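Local coordinates for protein putative pyrroline carboxylate reductase (Streptococcus pyogenes, PDB 2AHR) that probably catalyses the NAD(P)H-dependent reduction of 1-pyrroline-5-carboxylate to L-proline, the final step of proline biosynthesis, at residues M115-L120 with D145-T150; G12-A17 with I111-N116. One frame throughout, in Å; residues are numbered along the deposited sequence.

Interaction 1: M115-L120 with D145-T150. With NAP (NADP nicotinamide-adenine-dinucleotide phosphate), chain S.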
loop_
_atom_site.group_PDB
_atom_site.type_symbol
_atom_site.label_atom_id
_atom_site.label_comp_id
_atom_site.label_asym_id
_atom_site.label_seq_id
_atom_site.Cartn_x
_atom_site.Cartn_y
_atom_site.Cartn_z
HETATM N N MSE E 115 -10.329 33.616 -5.636
HETATM C CA MSE E 115 -9.304 34.499 -6.200
HETATM C C MSE E 115 -9.691 34.970 -7.625
HETATM O O MSE E 115 -9.094 35.905 -8.156
HETATM C CB MSE E 115 -7.938 33.803 -6.156
HETATM C CG MSE E 115 -6.695 34.685 -6.410
HETATM SE SE MSE E 115 -6.350 36.048 -5.260
HETATM C CE MSE E 115 -6.582 35.349 -3.664
ATOM N N ASN E 116 -10.715 34.346 -8.214
ATOM C CA ASN E 116 -11.237 34.772 -9.518
ATOM C C ASN E 116 -11.951 36.135 -9.476
ATOM O O ASN E 116 -12.315 36.691 -10.515
ATOM C CB ASN E 116 -12.138 33.694 -10.121
ATOM C CG ASN E 116 -11.414 32.369 -10.285
ATOM O OD1 ASN E 116 -11.995 31.276 -10.095
ATOM N ND2 ASN E 116 -10.136 32.455 -10.613
ATOM N N ALA E 117 -12.150 36.651 -8.266
ATOM C CA ALA E 117 -12.488 38.060 -8.077
ATOM C C ALA E 117 -11.541 38.954 -8.869
ATOM O O ALA E 117 -11.957 40.002 -9.365
ATOM C CB ALA E 117 -12.462 38.429 -6.594
ATOM N N GLN E 118 -10.280 38.521 -9.009
ATOM C CA GLN E 118 -9.259 39.266 -9.754
ATOM C C GLN E 118 -9.686 39.581 -11.175
ATOM O O GLN E 118 -9.218 40.562 -11.753
ATOM C CB GLN E 118 -7.939 38.504 -9.822
ATOM C CG GLN E 118 -7.129 38.530 -8.550
ATOM C CD GLN E 118 -5.812 37.782 -8.687
ATOM O OE1 GLN E 118 -5.651 36.950 -9.566
ATOM N NE2 GLN E 118 -4.866 38.081 -7.807
ATOM N N ILE E 119 -10.541 38.743 -11.750
ATOM C CA ILE E 119 -11.046 39.004 -13.095
ATOM C C ILE E 119 -12.554 39.219 -13.046
ATOM O O ILE E 119 -13.232 39.129 -14.061
ATOM C CB ILE E 119 -10.623 37.898 -14.113
ATOM C CG1 ILE E 119 -11.143 36.510 -13.678
ATOM C CG2 ILE E 119 -9.094 37.890 -14.281
ATOM C CD1 ILE E 119 -11.037 35.432 -14.792
ATOM N N LEU E 120 -13.062 39.492 -11.838
ATOM C CA LEU E 120 -14.482 39.730 -11.606
ATOM C C LEU E 120 -15.327 38.526 -11.967
ATOM O O LEU E 120 -16.445 38.687 -12.478
ATOM C CB LEU E 120 -14.997 40.981 -12.355
ATOM C CG LEU E 120 -14.133 42.245 -12.379
ATOM C CD1 LEU E 120 -14.864 43.392 -13.134
ATOM C CD2 LEU E 120 -13.758 42.671 -10.972
ATOM N N ASP E 145 -21.892 40.976 -6.715
ATOM C CA ASP E 145 -22.040 40.886 -8.176
ATOM C C ASP E 145 -21.003 41.736 -8.929
ATOM O O ASP E 145 -20.777 41.535 -10.124
ATOM C CB ASP E 145 -23.467 41.228 -8.630
ATOM C CG ASP E 145 -24.469 40.100 -8.346
ATOM O OD1 ASP E 145 -24.063 38.929 -8.162
ATOM O OD2 ASP E 145 -25.689 40.382 -8.328
ATOM N N SER E 146 -20.354 42.664 -8.231
ATOM C CA SER E 146 -19.339 43.497 -8.875
ATOM C C SER E 146 -18.029 42.755 -9.116
ATOM O O SER E 146 -17.225 43.192 -9.931
ATOM C CB SER E 146 -19.081 44.792 -8.094
ATOM O OG SER E 146 -18.252 44.573 -6.957
ATOM N N PHE E 147 -17.803 41.640 -8.421
ATOM C CA PHE E 147 -16.568 40.881 -8.647
ATOM C C PHE E 147 -16.800 39.416 -9.003
ATOM O O PHE E 147 -15.896 38.604 -8.906
ATOM C CB PHE E 147 -15.554 41.073 -7.500
ATOM C CG PHE E 147 -16.087 40.728 -6.114
ATOM C CD1 PHE E 147 -16.197 39.388 -5.700
ATOM C CD2 PHE E 147 -16.450 41.743 -5.211
ATOM C CE1 PHE E 147 -16.667 39.069 -4.429
ATOM C CE2 PHE E 147 -16.929 41.426 -3.931
ATOM C CZ PHE E 147 -17.043 40.083 -3.543
ATOM N N GLY E 148 -18.012 39.092 -9.440
ATOM C CA GLY E 148 -18.337 37.752 -9.898
ATOM C C GLY E 148 -19.825 37.470 -9.825
ATOM O O GLY E 148 -20.627 38.374 -9.957
ATOM N N SER E 149 -20.186 36.211 -9.605
ATOM C CA SER E 149 -21.568 35.817 -9.362
ATOM C C SER E 149 -21.805 35.616 -7.863
ATOM O O SER E 149 -20.838 35.557 -7.057
ATOM C CB SER E 149 -21.887 34.537 -10.125
ATOM O OG SER E 149 -21.841 34.784 -11.521
ATOM N N THR E 150 -23.081 35.521 -7.490
ATOM C CA THR E 150 -23.462 35.418 -6.088
ATOM C C THR E 150 -24.414 34.253 -5.882
ATOM O O THR E 150 -25.397 34.104 -6.618
ATOM C CB THR E 150 -24.098 36.716 -5.577
ATOM O OG1 THR E 150 -23.227 37.813 -5.883
ATOM C CG2 THR E 150 -24.308 36.661 -4.041
HETATM P PA NAP S . -3.462 36.922 3.809
HETATM O O1A NAP S . -2.452 36.364 4.749
HETATM O O2A NAP S . -2.905 36.987 2.427
HETATM O O5B NAP S . -4.010 38.372 4.272
HETATM C C5B NAP S . -4.235 38.704 5.623
HETATM C C4B NAP S . -3.852 40.170 5.807
HETATM O O4B NAP S . -4.306 40.684 7.048
HETATM C C3B NAP S . -2.337 40.360 5.750
HETATM O O3B NAP S . -2.045 41.237 4.683
HETATM C C2B NAP S . -1.949 40.952 7.095
HETATM O O2B NAP S . -1.041 42.041 7.025
HETATM C C1B NAP S . -3.280 41.501 7.593
HETATM N N9A NAP S . -3.294 41.628 9.071
HETATM C C8A NAP S . -2.587 40.886 9.991
HETATM N N7A NAP S . -2.880 41.348 11.231
HETATM C C5A NAP S . -3.758 42.377 11.120
HETATM C C6A NAP S . -4.361 43.206 12.067
HETATM N N6A NAP S . -3.714 43.425 13.212
HETATM N N1A NAP S . -5.230 44.188 11.634
HETATM C C2A NAP S . -5.479 44.366 10.284
HETATM N N3A NAP S . -4.866 43.549 9.357
HETATM C C4A NAP S . -4.020 42.568 9.765
HETATM O O3 NAP S . -4.820 36.039 3.892
HETATM P PN NAP S . -5.898 35.916 2.688
HETATM O O1N NAP S . -5.512 34.726 1.876
HETATM O O2N NAP S . -6.106 37.220 2.001
HETATM O O5D NAP S . -7.236 35.542 3.513
HETATM C C5D NAP S . -7.993 36.526 4.182
HETATM C C4D NAP S . -9.406 36.011 4.442
HETATM O O4D NAP S . -10.049 35.626 3.241
HETATM C C3D NAP S . -9.396 34.787 5.352
HETATM O O3D NAP S . -10.339 35.013 6.372
HETATM C C2D NAP S . -9.810 33.605 4.485
HETATM O O2D NAP S . -10.586 32.684 5.242
HETATM C C1D NAP S . -10.568 34.300 3.333
HETATM N N1N NAP S . -10.470 33.670 1.990
HETATM C C2N NAP S . -9.262 33.566 1.330
HETATM C C3N NAP S . -9.203 32.998 0.053
HETATM C C7N NAP S . -7.926 32.986 -0.736
HETATM O O7N NAP S . -7.991 32.456 -2.041
HETATM N N7N NAP S . -6.791 33.468 -0.213
HETATM C C4N NAP S . -10.377 32.539 -0.555
HETATM C C5N NAP S . -11.592 32.653 0.106
HETATM C C6N NAP S . -11.620 33.225 1.380
HETATM P P2B NAP S . 0.545 41.893 6.741
HETATM O O1X NAP S . 1.185 43.251 6.979
HETATM O O2X NAP S . 1.138 40.892 7.706
HETATM O O3X NAP S . 0.791 41.446 5.310
HETATM O O HOH W 1 -18.677 40.431 -12.333
#
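Ala117 and Leu120 meet Phe147 and Gly148 in a partly buried loop-to-strand contact at strand 148-152, outermost in the Rossmann-type sheet within this chain. The 3-10 turn 115-118 and the residues after it lead from strand 108-112 into antiparallel strand 122-128, whereas 145-150 closes the beta-alpha-beta crossover from strand 122-128 through helix 134-145 to parallel strand 148-152. No direct hydrogen bond joins the segments; the evidence for the contact is CA-H...O approaches and apolar touches. Phe147 O is met twice: Ala117 CA lies 3.5 Å from it with a nearly straight angle of 171° at the hydrogen, and Leu120 CA lies 3.2 Å from it with a more bent 128°. In return, Gly148 CA comes within 3.3 Å of Leu120 O, and the backbone angles of Gly148 are ones that only glycine takes comfortably.

Phe147 holds its CG between backbone N and carbonyl carbon (chi1 56°), a setting that turns the ring away from the backbone of 115-120, onto Ile18 of helix 13-22 and Pro113, and Ala117 CB approaches its CD1 obliquely at 4.0 Å. Leu120 lays its CD2 branch 3.7 Å from Ser146 O and against the CB of Phe147. At the start of the turn, Met115 CE touches the carboxamide O7N of NADP at 3.6 Å, tying this corner to the cofactor pocket; Ile222 of the second subunit also packs on Met115. A water bridges the segments, donating to Leu120 O at 2.8 Å and to Asp145 O at 3.2 Å.

Interaction 2: G12-A17 with I111-N116. With NAP (NADP nicotinamide-adenine-dinucleotide phosphate), chain S.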
loop_
_atom_site.group_PDB
_atom_site.type_symbol
_atom_site.label_atom_id
_atom_site.label_comp_id
_atom_site.label_asym_id
_atom_site.label_seq_id
_atom_site.Cartn_x
_atom_site.Cartn_y
_atom_site.Cartn_z
ATOM N N GLY E 12 -5.216 41.739 2.474
ATOM C CA GLY E 12 -4.244 40.814 1.919
ATOM C C GLY E 12 -4.654 40.464 0.505
ATOM O O GLY E 12 -5.321 41.246 -0.170
ATOM N N LYS E 13 -4.293 39.256 0.085
ATOM C CA LYS E 13 -4.534 38.815 -1.276
ATOM C C LYS E 13 -6.024 38.766 -1.633
ATOM O O LYS E 13 -6.430 39.321 -2.659
ATOM C CB LYS E 13 -3.824 37.481 -1.526
ATOM C CG LYS E 13 -2.320 37.575 -1.204
ATOM C CD LYS E 13 -1.481 36.538 -1.940
ATOM C CE LYS E 13 -0.058 37.054 -2.221
ATOM N NZ LYS E 13 -0.046 37.932 -3.425
HETATM N N MSE E 14 -6.839 38.157 -0.770
HETATM C CA MSE E 14 -8.272 38.006 -1.076
HETATM C C MSE E 14 -8.995 39.373 -1.083
HETATM O O MSE E 14 -9.713 39.706 -2.042
HETATM C CB MSE E 14 -8.923 36.974 -0.144
HETATM C CG MSE E 14 -10.278 36.400 -0.610
HETATM SE SE MSE E 14 -10.442 35.776 -2.290
HETATM C CE MSE E 14 -11.335 37.152 -3.000
ATOM N N ALA E 15 -8.758 40.185 -0.056
ATOM C CA ALA E 15 -9.355 41.531 0.001
ATOM C C ALA E 15 -8.868 42.444 -1.136
ATOM O O ALA E 15 -9.664 43.192 -1.721
ATOM C CB ALA E 15 -9.125 42.174 1.361
ATOM N N SER E 16 -7.576 42.378 -1.458
ATOM C CA SER E 16 -7.051 43.119 -2.614
ATOM C C SER E 16 -7.811 42.758 -3.895
ATOM O O SER E 16 -8.222 43.645 -4.643
ATOM C CB SER E 16 -5.548 42.885 -2.809
ATOM O OG SER E 16 -4.816 43.258 -1.646
ATOM N N ALA E 17 -8.003 41.462 -4.138
ATOM C CA ALA E 17 -8.801 41.000 -5.279
ATOM C C ALA E 17 -10.206 41.623 -5.366
ATOM O O ALA E 17 -10.613 42.034 -6.444
ATOM C CB ALA E 17 -8.877 39.468 -5.307
ATOM N N ILE E 111 -19.673 36.304 3.392
ATOM C CA ILE E 111 -19.391 35.936 2.013
ATOM C C ILE E 111 -18.267 34.887 1.915
ATOM O O ILE E 111 -17.374 34.793 2.798
ATOM C CB ILE E 111 -19.057 37.174 1.120
ATOM C CG1 ILE E 111 -17.774 37.867 1.597
ATOM C CG2 ILE E 111 -20.263 38.132 1.043
ATOM C CD1 ILE E 111 -17.245 38.981 0.625
HETATM N N MSE E 112 -18.334 34.069 0.867
HETATM C CA MSE E 112 -17.247 33.146 0.556
HETATM C C MSE E 112 -16.877 33.327 -0.898
HETATM O O MSE E 112 -17.496 32.727 -1.762
HETATM C CB MSE E 112 -17.593 31.679 0.875
HETATM C CG MSE E 112 -16.394 30.676 0.717
HETATM SE SE MSE E 112 -14.747 31.306 1.242
HETATM C CE MSE E 112 -15.135 31.478 2.969
ATOM N N PRO E 113 -15.892 34.210 -1.161
ATOM C CA PRO E 113 -15.354 34.523 -2.483
ATOM C C PRO E 113 -14.174 33.634 -2.871
ATOM O O PRO E 113 -13.736 32.791 -2.076
ATOM C CB PRO E 113 -14.898 35.985 -2.329
ATOM C CG PRO E 113 -14.429 36.061 -0.872
ATOM C CD PRO E 113 -15.270 35.032 -0.102
ATOM N N ASN E 114 -13.663 33.815 -4.086
ATOM C CA ASN E 114 -12.435 33.144 -4.491
ATOM C C ASN E 114 -11.518 34.087 -5.279
ATOM O O ASN E 114 -11.883 35.240 -5.545
ATOM C CB ASN E 114 -12.716 31.809 -5.205
ATOM C CG ASN E 114 -13.420 31.983 -6.546
ATOM O OD1 ASN E 114 -13.201 32.971 -7.260
ATOM N ND2 ASN E 114 -14.254 31.021 -6.898
HETATM N N MSE E 115 -10.329 33.616 -5.636
HETATM C CA MSE E 115 -9.304 34.499 -6.200
HETATM C C MSE E 115 -9.691 34.970 -7.625
HETATM O O MSE E 115 -9.094 35.905 -8.156
HETATM C CB MSE E 115 -7.938 33.803 -6.156
HETATM C CG MSE E 115 -6.695 34.685 -6.410
HETATM SE SE MSE E 115 -6.350 36.048 -5.260
HETATM C CE MSE E 115 -6.582 35.349 -3.664
ATOM N N ASN E 116 -10.715 34.346 -8.214
ATOM C CA ASN E 116 -11.237 34.772 -9.518
ATOM C C ASN E 116 -11.951 36.135 -9.476
ATOM O O ASN E 116 -12.315 36.691 -10.515
ATOM C CB ASN E 116 -12.138 33.694 -10.121
ATOM C CG ASN E 116 -11.414 32.369 -10.285
ATOM O OD1 ASN E 116 -11.995 31.276 -10.095
ATOM N ND2 ASN E 116 -10.136 32.455 -10.613
HETATM P PA NAP S . -3.462 36.922 3.809
HETATM O O1A NAP S . -2.452 36.364 4.749
HETATM O O2A NAP S . -2.905 36.987 2.427
HETATM O O5B NAP S . -4.010 38.372 4.272
HETATM C C5B NAP S . -4.235 38.704 5.623
HETATM C C4B NAP S . -3.852 40.170 5.807
HETATM O O4B NAP S . -4.306 40.684 7.048
HETATM C C3B NAP S . -2.337 40.360 5.750
HETATM O O3B NAP S . -2.045 41.237 4.683
HETATM C C2B NAP S . -1.949 40.952 7.095
HETATM O O2B NAP S . -1.041 42.041 7.025
HETATM C C1B NAP S . -3.280 41.501 7.593
HETATM N N9A NAP S . -3.294 41.628 9.071
HETATM C C8A NAP S . -2.587 40.886 9.991
HETATM N N7A NAP S . -2.880 41.348 11.231
HETATM C C5A NAP S . -3.758 42.377 11.120
HETATM C C6A NAP S . -4.361 43.206 12.067
HETATM N N6A NAP S . -3.714 43.425 13.212
HETATM N N1A NAP S . -5.230 44.188 11.634
HETATM C C2A NAP S . -5.479 44.366 10.284
HETATM N N3A NAP S . -4.866 43.549 9.357
HETATM C C4A NAP S . -4.020 42.568 9.765
HETATM O O3 NAP S . -4.820 36.039 3.892
HETATM P PN NAP S . -5.898 35.916 2.688
HETATM O O1N NAP S . -5.512 34.726 1.876
HETATM O O2N NAP S . -6.106 37.220 2.001
HETATM O O5D NAP S . -7.236 35.542 3.513
HETATM C C5D NAP S . -7.993 36.526 4.182
HETATM C C4D NAP S . -9.406 36.011 4.442
HETATM O O4D NAP S . -10.049 35.626 3.241
HETATM C C3D NAP S . -9.396 34.787 5.352
HETATM O O3D NAP S . -10.339 35.013 6.372
HETATM C C2D NAP S . -9.810 33.605 4.485
HETATM O O2D NAP S . -10.586 32.684 5.242
HETATM C C1D NAP S . -10.568 34.300 3.333
HETATM N N1N NAP S . -10.470 33.670 1.990
HETATM C C2N NAP S . -9.262 33.566 1.330
HETATM C C3N NAP S . -9.203 32.998 0.053
HETATM C C7N NAP S . -7.926 32.986 -0.736
HETATM O O7N NAP S . -7.991 32.456 -2.041
HETATM N N7N NAP S . -6.791 33.468 -0.213
HETATM C C4N NAP S . -10.377 32.539 -0.555
HETATM C C5N NAP S . -11.592 32.653 0.106
HETATM C C6N NAP S . -11.620 33.225 1.380
HETATM P P2B NAP S . 0.545 41.893 6.741
HETATM O O1X NAP S . 1.185 43.251 6.979
HETATM O O2X NAP S . 1.138 40.892 7.706
HETATM O O3X NAP S . 0.791 41.446 5.310
#
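Two selenomethionines, Met14 and Met115, both start with CG anti to the backbone N (chi1 -162° and -167°) and then fold back at chi2 and chi3, which brings the selenium of Met14 beside the terminal methyl of Met115. Met14 SE and Met115 CE are 4.1 Å apart, and Ala17 CB, one helical turn after Met14, lies 4.3 Å from Met115 SE.

The end of Met14 wedges against the backbone of the opposing segment: its CE comes within 3.2 Å of Asn114 O, a close approach, and within 3.8 Å of Pro113 CB, the two side chains crossing obliquely. Lower on the same chain, Met14 CG sits over one face of the nicotinamide ring, 3.6 Å from both C2N and C3N of NADP. Pro113 O meets the ring at C5N, 3.1 Å away, so both segments hold the redox end of the cofactor.

The turn after strand 108-112 is shaped by an Asx turn, Asn114 OD1 accepting from Asn116 N, while Asn114 ND2 is held by Ala165 O of helix 158-185. At the other segment, Gly12 stands at the N-cap of helix 13-22, and its carbonyl O accepts from both Ser16 N and Ser16 OG. Met14 N donates to pyrophosphate oxygen O2N of NADP at 3.0 Å and 168°, almost straight, and the helix end would be expected to favour the phosphate charge. Gly12 CA comes 3.4 Å from NADP O5B, a close fit possible at a residue without a side chain. Strand 5-9, the glycine turn and helix 13-22, consistent with the GxGxxA pattern of Gly10, Gly12 and Ala15, form the dinucleotide-binding element of a Rossmann fold.

Overall arrangement
The two interactions have centres 9 Å apart and share Met115 and Asn116. In chain order come 12-17, then 111-116, which overlaps 115-120, and finally 145-150. Interaction 2 sets helix 13-22 against the end of strand 108-112; interaction 1 carries the same connection across to strand 148-152, outermost in the sheet within this chain. They touch through Ala117 CB with Ala17 CB (3.9 Å) and Phe147 CE1 with Pro113 CB (4.1 Å), so the two contacts pack directly on each other. Both reach NADP and the second subunit, whose Ser224 OG is also hydrogen-bonded to the cofactor, so the cofactor-binding fold and the subunit interface meet here.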